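Long-range contacts in putative oxidoreductase (Klebsiella pneumoniae subsp. pneumoniae MGH 78578, PDB 3E82), which is a putative oxidoreductase of the Gfo/Idh/MocA family that probably uses a nicotinamide nucleotide bound to its Rossmann-fold domain: residues P25-V30 with Q301-I306; H154-R159 with I227-M232; V250-A255 with D276-V281; A271-D276 with T294-Q299. All blocks are in the same frame, centred on the assembly; numbering follows the deposited sequence.

Contact 1: residues P25-V30 with Q301-I306; sequences PLIRSV and QYYMLI
Ile27 lays its CG1 over one face of the Tyr303 ring, 3.7 Å from the ring centroid and 14° off the normal, a CH-pi contact in which CG1 comes closest to CZ. Beyond it, Ile27 CD1 reaches on to the hydroxyl end of the ring, 3.8 Å from Tyr303 OH. The opposite face of the same ring carries CD2 of Tyr302, so the phenol is sandwiched between its own helix and helix 17-28. Leu26 adds its CB at an oblique position near Tyr303 CD2. Val30, just past the end of helix 17-28, holds the other flank: CG2 meets Tyr303 CB at 4.0 Å, and CG1 lies 3.9 Å from CG of the selenomethionine Met304. With its CG anti to the carbonyl carbon (chi1 -83°), Tyr303 sends its ring out from helix 300-310 toward Ile27.

In the next shell, Tyr303 OH is hydrogen-bonded to ND1 of His23, one turn earlier on helix 17-28, which fixes the polar end of an otherwise apolar group. Ser29 OG bonds back to Leu26 O at 2.6 Å and also to Arg300 NE, joining the two helices by a polar route. Val72 and Leu33, from strands of the parallel sheet, close over Ile27 and Tyr303. This is a helix-helix interface between the Rossmann-type nucleotide-binding domain and the C-terminal alpha/beta domain, the two-domain plan of the Gfo/Idh/MocA family.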
# COMPACT_ATOMS: atom_id res chain seq x y z
N PRO B 25 -11.79 -15.29 -30.45
CA PRO B 25 -13.14 -15.35 -29.86
C PRO B 25 -13.84 -13.99 -29.75
O PRO B 25 -15.03 -13.87 -30.05
CB PRO B 25 -12.89 -15.97 -28.48
CG PRO B 25 -11.70 -16.86 -28.75
CD PRO B 25 -10.82 -15.95 -29.57
N LEU B 26 -13.09 -12.98 -29.32
CA LEU B 26 -13.65 -11.65 -29.19
C LEU B 26 -14.05 -11.09 -30.56
O LEU B 26 -15.19 -10.66 -30.75
CB LEU B 26 -12.62 -10.73 -28.52
CG LEU B 26 -12.33 -11.02 -27.04
CD1 LEU B 26 -11.10 -10.24 -26.58
CD2 LEU B 26 -13.56 -10.66 -26.20
N ILE B 27 -13.13 -11.12 -31.51
CA ILE B 27 -13.39 -10.60 -32.85
C ILE B 27 -14.59 -11.26 -33.51
O ILE B 27 -15.44 -10.58 -34.10
CB ILE B 27 -12.16 -10.78 -33.77
CG1 ILE B 27 -11.00 -9.93 -33.25
CG2 ILE B 27 -12.52 -10.39 -35.20
CD1 ILE B 27 -9.68 -10.19 -33.96
N ARG B 28 -14.67 -12.59 -33.41
CA ARG B 28 -15.76 -13.33 -34.03
C ARG B 28 -17.11 -13.04 -33.39
O ARG B 28 -18.16 -13.31 -33.98
CB ARG B 28 -15.44 -14.83 -34.00
CG ARG B 28 -14.30 -15.22 -34.96
CD ARG B 28 -13.68 -16.58 -34.65
NE ARG B 28 -14.65 -17.67 -34.74
CZ ARG B 28 -15.31 -18.01 -35.84
NH1 ARG B 28 -15.12 -17.35 -36.98
NH2 ARG B 28 -16.17 -19.02 -35.80
N SER B 29 -17.09 -12.46 -32.19
CA SER B 29 -18.33 -12.13 -31.48
C SER B 29 -18.82 -10.71 -31.76
O SER B 29 -19.87 -10.31 -31.27
CB SER B 29 -18.13 -12.30 -29.97
OG SER B 29 -17.35 -11.22 -29.46
N VAL B 30 -18.05 -9.96 -32.53
CA VAL B 30 -18.40 -8.58 -32.85
C VAL B 30 -18.81 -8.41 -34.31
O VAL B 30 -17.97 -8.51 -35.21
CB VAL B 30 -17.21 -7.63 -32.55
CG1 VAL B 30 -17.56 -6.21 -32.96
CG2 VAL B 30 -16.85 -7.69 -31.08
N GLN B 301 -16.00 -4.63 -25.98
CA GLN B 301 -16.16 -3.21 -26.23
C GLN B 301 -14.94 -2.66 -26.96
O GLN B 301 -15.07 -1.77 -27.80
CB GLN B 301 -16.36 -2.44 -24.91
CG GLN B 301 -17.77 -2.52 -24.33
CD GLN B 301 -18.82 -1.86 -25.21
OE1 GLN B 301 -18.65 -0.72 -25.64
NE2 GLN B 301 -19.91 -2.57 -25.47
N TYR B 302 -13.76 -3.18 -26.65
CA TYR B 302 -12.55 -2.71 -27.32
C TYR B 302 -12.72 -2.84 -28.84
O TYR B 302 -12.46 -1.90 -29.59
CB TYR B 302 -11.32 -3.51 -26.90
CG TYR B 302 -10.06 -3.09 -27.62
CD1 TYR B 302 -9.32 -1.99 -27.17
CD2 TYR B 302 -9.64 -3.74 -28.79
CE1 TYR B 302 -8.19 -1.56 -27.86
CE2 TYR B 302 -8.50 -3.31 -29.49
CZ TYR B 302 -7.79 -2.21 -29.02
OH TYR B 302 -6.69 -1.75 -29.70
N TYR B 303 -13.15 -4.01 -29.30
CA TYR B 303 -13.32 -4.25 -30.72
C TYR B 303 -14.55 -3.57 -31.31
O TYR B 303 -14.55 -3.15 -32.47
CB TYR B 303 -13.35 -5.76 -31.01
CG TYR B 303 -11.96 -6.35 -31.12
CD1 TYR B 303 -11.09 -5.95 -32.14
CD2 TYR B 303 -11.49 -7.28 -30.19
CE1 TYR B 303 -9.79 -6.46 -32.22
CE2 TYR B 303 -10.19 -7.80 -30.26
CZ TYR B 303 -9.34 -7.38 -31.28
OH TYR B 303 -8.05 -7.86 -31.37
N MSE B 304 -15.61 -3.43 -30.52
CA MSE B 304 -16.81 -2.76 -31.00
C MSE B 304 -16.48 -1.29 -31.23
O MSE B 304 -16.92 -0.69 -32.21
CB MSE B 304 -17.94 -2.90 -29.98
CG MSE B 304 -18.26 -4.33 -29.63
SE MSE B 304 -19.72 -4.50 -28.39
CE MSE B 304 -18.81 -5.03 -26.79
N LEU B 305 -15.68 -0.72 -30.33
CA LEU B 305 -15.29 0.68 -30.45
C LEU B 305 -14.26 0.89 -31.56
O LEU B 305 -14.30 1.89 -32.27
CB LEU B 305 -14.78 1.20 -29.10
CG LEU B 305 -15.84 1.25 -27.98
CD1 LEU B 305 -15.19 1.62 -26.66
CD2 LEU B 305 -16.93 2.26 -28.34
N ILE B 306 -13.33 -0.05 -31.70
CA ILE B 306 -12.33 0.06 -32.76
C ILE B 306 -13.09 -0.01 -34.09
O ILE B 306 -12.78 0.70 -35.05
CB ILE B 306 -11.31 -1.11 -32.70
CG1 ILE B 306 -10.27 -0.86 -31.60
CG2 ILE B 306 -10.69 -1.32 -34.08
CD1 ILE B 306 -9.25 0.23 -31.90

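Contact 2: residues H154-R159 with I227-M232; sequences HFDRFR and ILHCSM
Residues 154-156 and 227-231 run as neighbouring parallel strands, their axes 4.8 Å apart, with His154 beside His229, Phe155 beside Cys230 and Asp156 beside Ser231. They belong to the large mixed sheet of the C-terminal alpha/beta domain. Phe155 takes both bonds of a parallel pairing, its N donating to His229 O and its O accepting from Ser231 N; Arg157 N then bonds to Ser231 O. Past the strand ends the regular pattern stops, but Arg159 N still donates to Met232 O at 2.7 Å.

His154, Asp156, His229 and Ser231 share one face of the sheet. The CB of His229 stands over the centre of the His154 imidazole, 3.7 Å from its centroid, and the two rings meet obliquely with planes 38° apart. His229 also meets Trp214 edge-to-face, and His150 of the second subunit approaches its ring, which places this face at the dimer interface. On the opposite face Phe155 CB and Cys230 SG pack together against helix 176-192. The selenomethionine Met232 brings its CE to the guanidinium edge of Arg159, 4.1 Å from NH1.

Two carboxylates hold the His154 ring in its rotation: Glu152 OE2 bonds to NE2, and Asp156 bonds to ND1. With the Asp156 CG anti to its carbonyl carbon (chi1 -58°), OD2 accepts from His154 ND1 at 2.9 Å, on its syn side and only 3° out of the imidazole plane.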
# COMPACT_ATOMS: atom_id res chain seq x y z
N HIS B 154 -4.95 -3.69 -6.93
CA HIS B 154 -4.09 -4.86 -6.77
C HIS B 154 -4.26 -5.98 -7.78
O HIS B 154 -5.34 -6.21 -8.32
CB HIS B 154 -4.32 -5.54 -5.41
CG HIS B 154 -3.81 -4.79 -4.23
ND1 HIS B 154 -3.08 -5.40 -3.23
CD2 HIS B 154 -3.96 -3.50 -3.85
CE1 HIS B 154 -2.79 -4.51 -2.30
NE2 HIS B 154 -3.31 -3.35 -2.65
N PHE B 155 -3.16 -6.68 -8.01
CA PHE B 155 -3.15 -7.89 -8.82
C PHE B 155 -2.31 -8.80 -7.95
O PHE B 155 -1.09 -8.63 -7.87
CB PHE B 155 -2.45 -7.76 -10.16
CG PHE B 155 -2.38 -9.08 -10.88
CD1 PHE B 155 -3.45 -9.53 -11.64
CD2 PHE B 155 -1.31 -9.95 -10.66
CE1 PHE B 155 -3.47 -10.81 -12.17
CE2 PHE B 155 -1.31 -11.24 -11.19
CZ PHE B 155 -2.40 -11.67 -11.95
N ASP B 156 -2.94 -9.74 -7.27
CA ASP B 156 -2.21 -10.64 -6.39
C ASP B 156 -2.70 -12.07 -6.55
O ASP B 156 -3.87 -12.32 -6.84
CB ASP B 156 -2.39 -10.22 -4.92
CG ASP B 156 -1.92 -8.79 -4.64
OD1 ASP B 156 -1.06 -8.28 -5.40
OD2 ASP B 156 -2.39 -8.17 -3.66
N ARG B 157 -1.78 -13.00 -6.38
CA ARG B 157 -2.12 -14.41 -6.46
C ARG B 157 -1.15 -15.17 -5.55
O ARG B 157 -0.19 -14.59 -5.05
CB ARG B 157 -2.06 -14.90 -7.92
CG ARG B 157 -3.19 -14.25 -8.73
CD ARG B 157 -3.43 -14.81 -10.13
NE ARG B 157 -4.48 -14.03 -10.78
CZ ARG B 157 -4.93 -14.22 -12.02
NH1 ARG B 157 -4.42 -15.18 -12.78
NH2 ARG B 157 -5.89 -13.43 -12.51
N PHE B 158 -1.44 -16.44 -5.30
CA PHE B 158 -0.58 -17.22 -4.42
C PHE B 158 0.11 -18.32 -5.20
O PHE B 158 -0.51 -19.32 -5.57
CB PHE B 158 -1.38 -17.81 -3.27
CG PHE B 158 -0.54 -18.49 -2.23
CD1 PHE B 158 0.35 -17.76 -1.45
CD2 PHE B 158 -0.63 -19.87 -2.04
CE1 PHE B 158 1.15 -18.39 -0.49
CE2 PHE B 158 0.16 -20.50 -1.08
CZ PHE B 158 1.05 -19.77 -0.31
N ARG B 159 1.40 -18.12 -5.46
CA ARG B 159 2.20 -19.08 -6.20
C ARG B 159 3.61 -19.11 -5.63
O ARG B 159 4.55 -18.57 -6.22
CB ARG B 159 2.21 -18.70 -7.68
CG ARG B 159 0.83 -18.87 -8.33
CD ARG B 159 0.74 -18.27 -9.72
NE ARG B 159 -0.62 -18.39 -10.24
CZ ARG B 159 -1.06 -17.78 -11.34
NH1 ARG B 159 -0.24 -17.00 -12.04
NH2 ARG B 159 -2.31 -17.94 -11.75
N ILE B 227 -2.04 3.88 -5.45
CA ILE B 227 -1.15 2.78 -5.13
C ILE B 227 -1.50 1.57 -6.00
O ILE B 227 -2.64 1.11 -6.00
CB ILE B 227 -1.28 2.38 -3.64
CG1 ILE B 227 -0.77 3.51 -2.75
CG2 ILE B 227 -0.48 1.11 -3.38
CD1 ILE B 227 -0.90 3.21 -1.26
N LEU B 228 -0.50 1.09 -6.73
CA LEU B 228 -0.67 -0.07 -7.60
C LEU B 228 0.21 -1.15 -7.00
O LEU B 228 1.40 -0.92 -6.78
CB LEU B 228 -0.22 0.27 -9.03
CG LEU B 228 -0.84 1.53 -9.65
CD1 LEU B 228 -0.34 1.66 -11.10
CD2 LEU B 228 -2.37 1.46 -9.63
N HIS B 229 -0.36 -2.32 -6.73
CA HIS B 229 0.40 -3.39 -6.09
C HIS B 229 0.23 -4.75 -6.76
O HIS B 229 -0.88 -5.20 -7.00
CB HIS B 229 -0.01 -3.48 -4.62
CG HIS B 229 0.84 -4.42 -3.81
ND1 HIS B 229 2.01 -4.02 -3.20
CD2 HIS B 229 0.71 -5.74 -3.55
CE1 HIS B 229 2.57 -5.06 -2.61
NE2 HIS B 229 1.80 -6.12 -2.81
N CYS B 230 1.37 -5.40 -7.03
CA CYS B 230 1.41 -6.72 -7.65
C CYS B 230 2.23 -7.67 -6.77
O CYS B 230 3.28 -7.29 -6.26
CB CYS B 230 2.09 -6.65 -9.02
SG CYS B 230 1.27 -5.62 -10.22
N SER B 231 1.76 -8.90 -6.60
CA SER B 231 2.50 -9.89 -5.82
C SER B 231 2.10 -11.32 -6.14
O SER B 231 0.93 -11.59 -6.38
CB SER B 231 2.31 -9.67 -4.31
OG SER B 231 3.01 -10.68 -3.58
N MSE B 232 3.07 -12.23 -6.15
CA MSE B 232 2.80 -13.64 -6.43
C MSE B 232 2.65 -14.43 -5.13
O MSE B 232 2.46 -15.64 -5.15
CB MSE B 232 3.95 -14.23 -7.25
CG MSE B 232 4.10 -13.62 -8.63
SE MSE B 232 2.52 -13.96 -9.70
CE MSE B 232 3.28 -15.25 -10.94

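Contact 3: residues V250-A255 with D276-V281; sequences VIKARA and DDDPLV
From CB, Lys252 sends its CG anti to the backbone N (chi1 178°), and the chain bends twice on the way to three oxygens, two from residues 276-278 and one from Arg254. Its CD passes 3.6 Å from Asp278 OD2, CE lies against Asp278 O, and NZ ends in two salt bridges, to Asp276 OD2 on its syn side and to Asp278 OD2 through the anti lone pair. A third bond, from Lys252 NZ to Arg254 O at 2.7 Å, comes from above the carbonyl plane. Three acceptors thus grip one ammonium group, and the negative charge around it would favour its protonated form.

Arg254 works alongside. Its NH2 forms salt bridges with Asp277 OD1 at 2.6 Å and with Asp276 OD1 at 3.0 Å, both oxygens close to the guanidinium plane. Asp276 OD1 also takes the N-H of Asp278 from the other face of its carboxylate, an Asx turn, while Arg254 N donates to Asp278 OD2 from above the Asp278 carboxylate plane. The five charged residues form a salt-bridge network where strand 248-252 ends.

Further along, Ile251 and Val281 form an antiparallel hydrogen-bonded pair, with Val281 N to Ile251 O almost straight at 176°. On the side of Val250 and Leu280, which pack CG2 to CB, Ile136 of helix 131-142 covers both residues. Strand 248-252 lies between strands 241-245 and 280-284, Ser131 adds a bond to Asp276 OD2, and Ile251 packs on Gly237 of the second subunit.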
# COMPACT_ATOMS: atom_id res chain seq x y z
N VAL B 250 -14.95 2.41 -0.73
CA VAL B 250 -15.53 1.33 -1.50
C VAL B 250 -14.45 0.28 -1.74
O VAL B 250 -13.31 0.59 -2.09
CB VAL B 250 -16.11 1.82 -2.85
CG1 VAL B 250 -15.01 2.39 -3.72
CG2 VAL B 250 -16.81 0.67 -3.56
N ILE B 251 -14.82 -0.97 -1.52
CA ILE B 251 -13.91 -2.07 -1.74
C ILE B 251 -14.54 -3.05 -2.71
O ILE B 251 -15.73 -3.34 -2.62
CB ILE B 251 -13.60 -2.84 -0.42
CG1 ILE B 251 -12.74 -1.99 0.52
CG2 ILE B 251 -12.85 -4.13 -0.73
CD1 ILE B 251 -13.47 -0.79 1.11
N LYS B 252 -13.74 -3.52 -3.66
CA LYS B 252 -14.18 -4.54 -4.61
C LYS B 252 -13.22 -5.67 -4.29
O LYS B 252 -12.03 -5.60 -4.61
CB LYS B 252 -14.01 -4.09 -6.06
CG LYS B 252 -14.44 -5.16 -7.09
CD LYS B 252 -15.91 -5.54 -6.93
CE LYS B 252 -16.41 -6.46 -8.06
NZ LYS B 252 -15.67 -7.77 -8.11
N ALA B 253 -13.73 -6.69 -3.63
CA ALA B 253 -12.92 -7.82 -3.23
C ALA B 253 -12.31 -8.64 -4.35
O ALA B 253 -11.08 -8.78 -4.45
CB ALA B 253 -13.74 -8.73 -2.31
N ARG B 254 -13.18 -9.18 -5.20
CA ARG B 254 -12.78 -10.07 -6.29
C ARG B 254 -12.53 -9.40 -7.65
O ARG B 254 -13.08 -8.34 -7.94
CB ARG B 254 -13.85 -11.17 -6.43
CG ARG B 254 -13.47 -12.34 -7.32
CD ARG B 254 -14.62 -13.35 -7.42
NE ARG B 254 -15.85 -12.71 -7.86
CZ ARG B 254 -17.04 -13.30 -7.92
NH1 ARG B 254 -17.18 -14.57 -7.58
NH2 ARG B 254 -18.10 -12.61 -8.33
N ALA B 255 -11.71 -10.03 -8.48
CA ALA B 255 -11.40 -9.50 -9.80
C ALA B 255 -12.39 -9.94 -10.86
O ALA B 255 -13.12 -10.92 -10.68
CB ALA B 255 -9.99 -9.92 -10.21
N ASP B 276 -20.61 -10.44 -12.80
CA ASP B 276 -19.84 -10.35 -11.57
C ASP B 276 -20.79 -10.23 -10.38
O ASP B 276 -21.31 -9.15 -10.10
CB ASP B 276 -18.92 -9.13 -11.63
CG ASP B 276 -17.84 -9.17 -10.57
OD1 ASP B 276 -18.00 -9.91 -9.58
OD2 ASP B 276 -16.85 -8.43 -10.72
N ASP B 277 -21.00 -11.34 -9.68
CA ASP B 277 -21.89 -11.33 -8.53
C ASP B 277 -21.19 -10.99 -7.21
O ASP B 277 -21.70 -11.28 -6.13
CB ASP B 277 -22.63 -12.67 -8.43
CG ASP B 277 -21.69 -13.83 -8.15
OD1 ASP B 277 -20.47 -13.65 -8.28
OD2 ASP B 277 -22.20 -14.93 -7.82
N ASP B 278 -20.00 -10.40 -7.31
CA ASP B 278 -19.25 -9.97 -6.14
C ASP B 278 -19.55 -8.48 -6.12
O ASP B 278 -19.07 -7.73 -6.96
CB ASP B 278 -17.74 -10.21 -6.31
CG ASP B 278 -16.93 -9.67 -5.14
OD1 ASP B 278 -17.14 -10.14 -4.00
OD2 ASP B 278 -16.08 -8.77 -5.35
N PRO B 279 -20.35 -8.04 -5.15
CA PRO B 279 -20.71 -6.63 -5.08
C PRO B 279 -19.65 -5.67 -4.58
O PRO B 279 -18.65 -6.06 -3.98
CB PRO B 279 -21.92 -6.64 -4.17
CG PRO B 279 -21.52 -7.66 -3.17
CD PRO B 279 -20.94 -8.78 -4.02
N LEU B 280 -19.89 -4.40 -4.86
CA LEU B 280 -19.03 -3.33 -4.40
C LEU B 280 -19.51 -3.13 -2.97
O LEU B 280 -20.72 -3.10 -2.72
CB LEU B 280 -19.29 -2.08 -5.23
CG LEU B 280 -18.93 -2.15 -6.72
CD1 LEU B 280 -19.94 -1.35 -7.54
CD2 LEU B 280 -17.51 -1.62 -6.93
N VAL B 281 -18.58 -3.04 -2.03
CA VAL B 281 -18.95 -2.81 -0.63
C VAL B 281 -18.59 -1.36 -0.31
O VAL B 281 -17.42 -0.97 -0.33
CB VAL B 281 -18.19 -3.79 0.32
CG1 VAL B 281 -18.58 -3.52 1.76
CG2 VAL B 281 -18.52 -5.23 -0.05
O HOH W 1 -15.31 -10.84 -9.43

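Contact 4: residues A271-D276 with T294-Q299; sequences ADWGQD and TPQGDQ
Trp273 points its indole N-H at Asp298: NE1 donates to OD1 at 2.6 Å, and the oxygen lies 4° out of the ring plane. The carboxylate stands almost perpendicular to the indole, at 89°, and OD1 is met from above its own plane. The Trp273 CG is anti to the backbone N, which carries the ring along residues 297-299, where CZ2 meets Gln299 CG at 4.0 Å. The other oxygen of Asp298, OD2, pairs with Arg300 NH1, and its carboxylate also caps a backbone N just past Gln299. Gln299 is held at both ends, its backbone N by Gln258 OE1 and its OE1 by Asn126 ND2.

Between the backbones, Gly297 N donates to Gly274 O at 2.8 Å with a nearly straight N-H line of 175°. In return, Gly274 CA makes a short C-H...O contact with Gly297 O. Gly274 sits in the type II turn of residues 272-275 at a positive phi. The Gln261 side chain serves this turn twice, accepting from Gly274 N at OE1 and donating from NE2 to Asp272 O. At the Thr294 end a water donates to Thr294 O and takes a weak bond from Asp276 N. Thr294 CG2 rests 3.9 Å from Asp276 OD2.

The arrangement is an antiparallel pairing of two loops in the C-terminal alpha/beta domain, ending where the Asp298 carboxylate caps the turn that leads into helix 300-310.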
# COMPACT_ATOMS: atom_id res chain seq x y z
N ALA B 271 -24.53 -15.78 -22.46
CA ALA B 271 -25.30 -15.60 -21.23
C ALA B 271 -24.59 -15.00 -20.02
O ALA B 271 -24.91 -13.88 -19.60
CB ALA B 271 -25.95 -16.92 -20.82
N ASP B 272 -23.64 -15.74 -19.46
CA ASP B 272 -22.94 -15.28 -18.26
C ASP B 272 -21.62 -14.54 -18.49
O ASP B 272 -20.87 -14.31 -17.54
CB ASP B 272 -22.68 -16.48 -17.34
CG ASP B 272 -23.89 -17.40 -17.22
OD1 ASP B 272 -25.02 -16.88 -17.01
OD2 ASP B 272 -23.72 -18.63 -17.32
N TRP B 273 -21.35 -14.16 -19.73
CA TRP B 273 -20.12 -13.44 -20.07
C TRP B 273 -19.99 -12.14 -19.27
O TRP B 273 -20.91 -11.32 -19.24
CB TRP B 273 -20.09 -13.15 -21.58
CG TRP B 273 -18.94 -12.26 -22.04
CD1 TRP B 273 -19.03 -10.98 -22.50
CD2 TRP B 273 -17.55 -12.61 -22.07
NE1 TRP B 273 -17.78 -10.50 -22.81
CE2 TRP B 273 -16.85 -11.48 -22.56
CE3 TRP B 273 -16.82 -13.76 -21.73
CZ2 TRP B 273 -15.46 -11.46 -22.71
CZ3 TRP B 273 -15.44 -13.74 -21.89
CH2 TRP B 273 -14.77 -12.60 -22.37
N GLY B 274 -18.85 -11.96 -18.59
CA GLY B 274 -18.62 -10.75 -17.83
C GLY B 274 -19.47 -10.49 -16.59
O GLY B 274 -19.37 -9.42 -15.99
N GLN B 275 -20.30 -11.45 -16.20
CA GLN B 275 -21.13 -11.26 -15.02
C GLN B 275 -20.25 -11.27 -13.78
O GLN B 275 -19.27 -12.00 -13.72
CB GLN B 275 -22.20 -12.35 -14.92
CG GLN B 275 -23.31 -12.19 -15.95
CD GLN B 275 -24.08 -10.89 -15.76
OE1 GLN B 275 -24.53 -10.27 -16.72
NE2 GLN B 275 -24.23 -10.48 -14.51
N ASP B 276 -20.61 -10.44 -12.80
CA ASP B 276 -19.84 -10.35 -11.57
C ASP B 276 -20.79 -10.23 -10.38
O ASP B 276 -21.31 -9.15 -10.10
CB ASP B 276 -18.92 -9.13 -11.63
CG ASP B 276 -17.84 -9.17 -10.57
OD1 ASP B 276 -18.00 -9.91 -9.58
OD2 ASP B 276 -16.85 -8.43 -10.72
N THR B 294 -22.38 -4.88 -8.99
CA THR B 294 -21.27 -4.57 -9.88
C THR B 294 -21.74 -4.73 -11.32
O THR B 294 -22.36 -5.73 -11.68
CB THR B 294 -20.07 -5.52 -9.65
OG1 THR B 294 -19.67 -5.45 -8.27
CG2 THR B 294 -18.89 -5.11 -10.53
N PRO B 295 -21.46 -3.73 -12.17
CA PRO B 295 -21.87 -3.79 -13.58
C PRO B 295 -21.17 -4.91 -14.33
O PRO B 295 -20.05 -5.31 -13.98
CB PRO B 295 -21.51 -2.40 -14.10
CG PRO B 295 -20.34 -2.01 -13.24
CD PRO B 295 -20.76 -2.47 -11.88
N GLN B 296 -21.84 -5.43 -15.35
CA GLN B 296 -21.28 -6.51 -16.15
C GLN B 296 -20.06 -5.97 -16.88
O GLN B 296 -20.04 -4.81 -17.28
CB GLN B 296 -22.30 -7.00 -17.19
CG GLN B 296 -21.85 -8.24 -17.97
CD GLN B 296 -22.16 -8.16 -19.47
OE1 GLN B 296 -23.20 -7.64 -19.87
NE2 GLN B 296 -21.27 -8.69 -20.29
N GLY B 297 -19.05 -6.82 -17.05
CA GLY B 297 -17.87 -6.40 -17.77
C GLY B 297 -17.90 -6.98 -19.17
O GLY B 297 -18.52 -8.02 -19.39
N ASP B 298 -17.26 -6.31 -20.13
CA ASP B 298 -17.22 -6.84 -21.50
C ASP B 298 -16.13 -6.23 -22.36
O ASP B 298 -16.31 -5.17 -22.97
CB ASP B 298 -18.58 -6.65 -22.18
CG ASP B 298 -18.60 -7.24 -23.58
OD1 ASP B 298 -17.73 -8.10 -23.89
OD2 ASP B 298 -19.49 -6.86 -24.38
N GLN B 299 -14.99 -6.91 -22.44
CA GLN B 299 -13.89 -6.40 -23.24
C GLN B 299 -14.17 -6.40 -24.75
O GLN B 299 -13.38 -5.87 -25.53
CB GLN B 299 -12.60 -7.19 -22.92
CG GLN B 299 -12.63 -8.66 -23.26
CD GLN B 299 -11.40 -9.37 -22.72
OE1 GLN B 299 -10.29 -9.21 -23.22
NE2 GLN B 299 -11.59 -10.16 -21.66
O HOH W 2 -22.50 -7.78 -13.39
O HOH W 3 -22.21 -8.08 -8.10

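How the contacts relate
Helix 17-28, near the N terminus, does not meet helix 300-310 until 271 residues later, so contact 1 closes the longest loop and the other three are nested inside it. Contact 2 closes first, joining strands 148-156 and 225-231 before contact 3 opens further across the same sheet. Contacts 3 and 4 cross: their segments alternate along the chain and share Asp276, and Thr294 OG1 lies 2.7 Å from Asp278 O, a probable hydrogen bond. Contact 4 in turn touches contact 1, where Leu26 packs on Trp273 and Gln299. A continuous path therefore runs from the large sheet, through the paired loops, to the Rossmann domain.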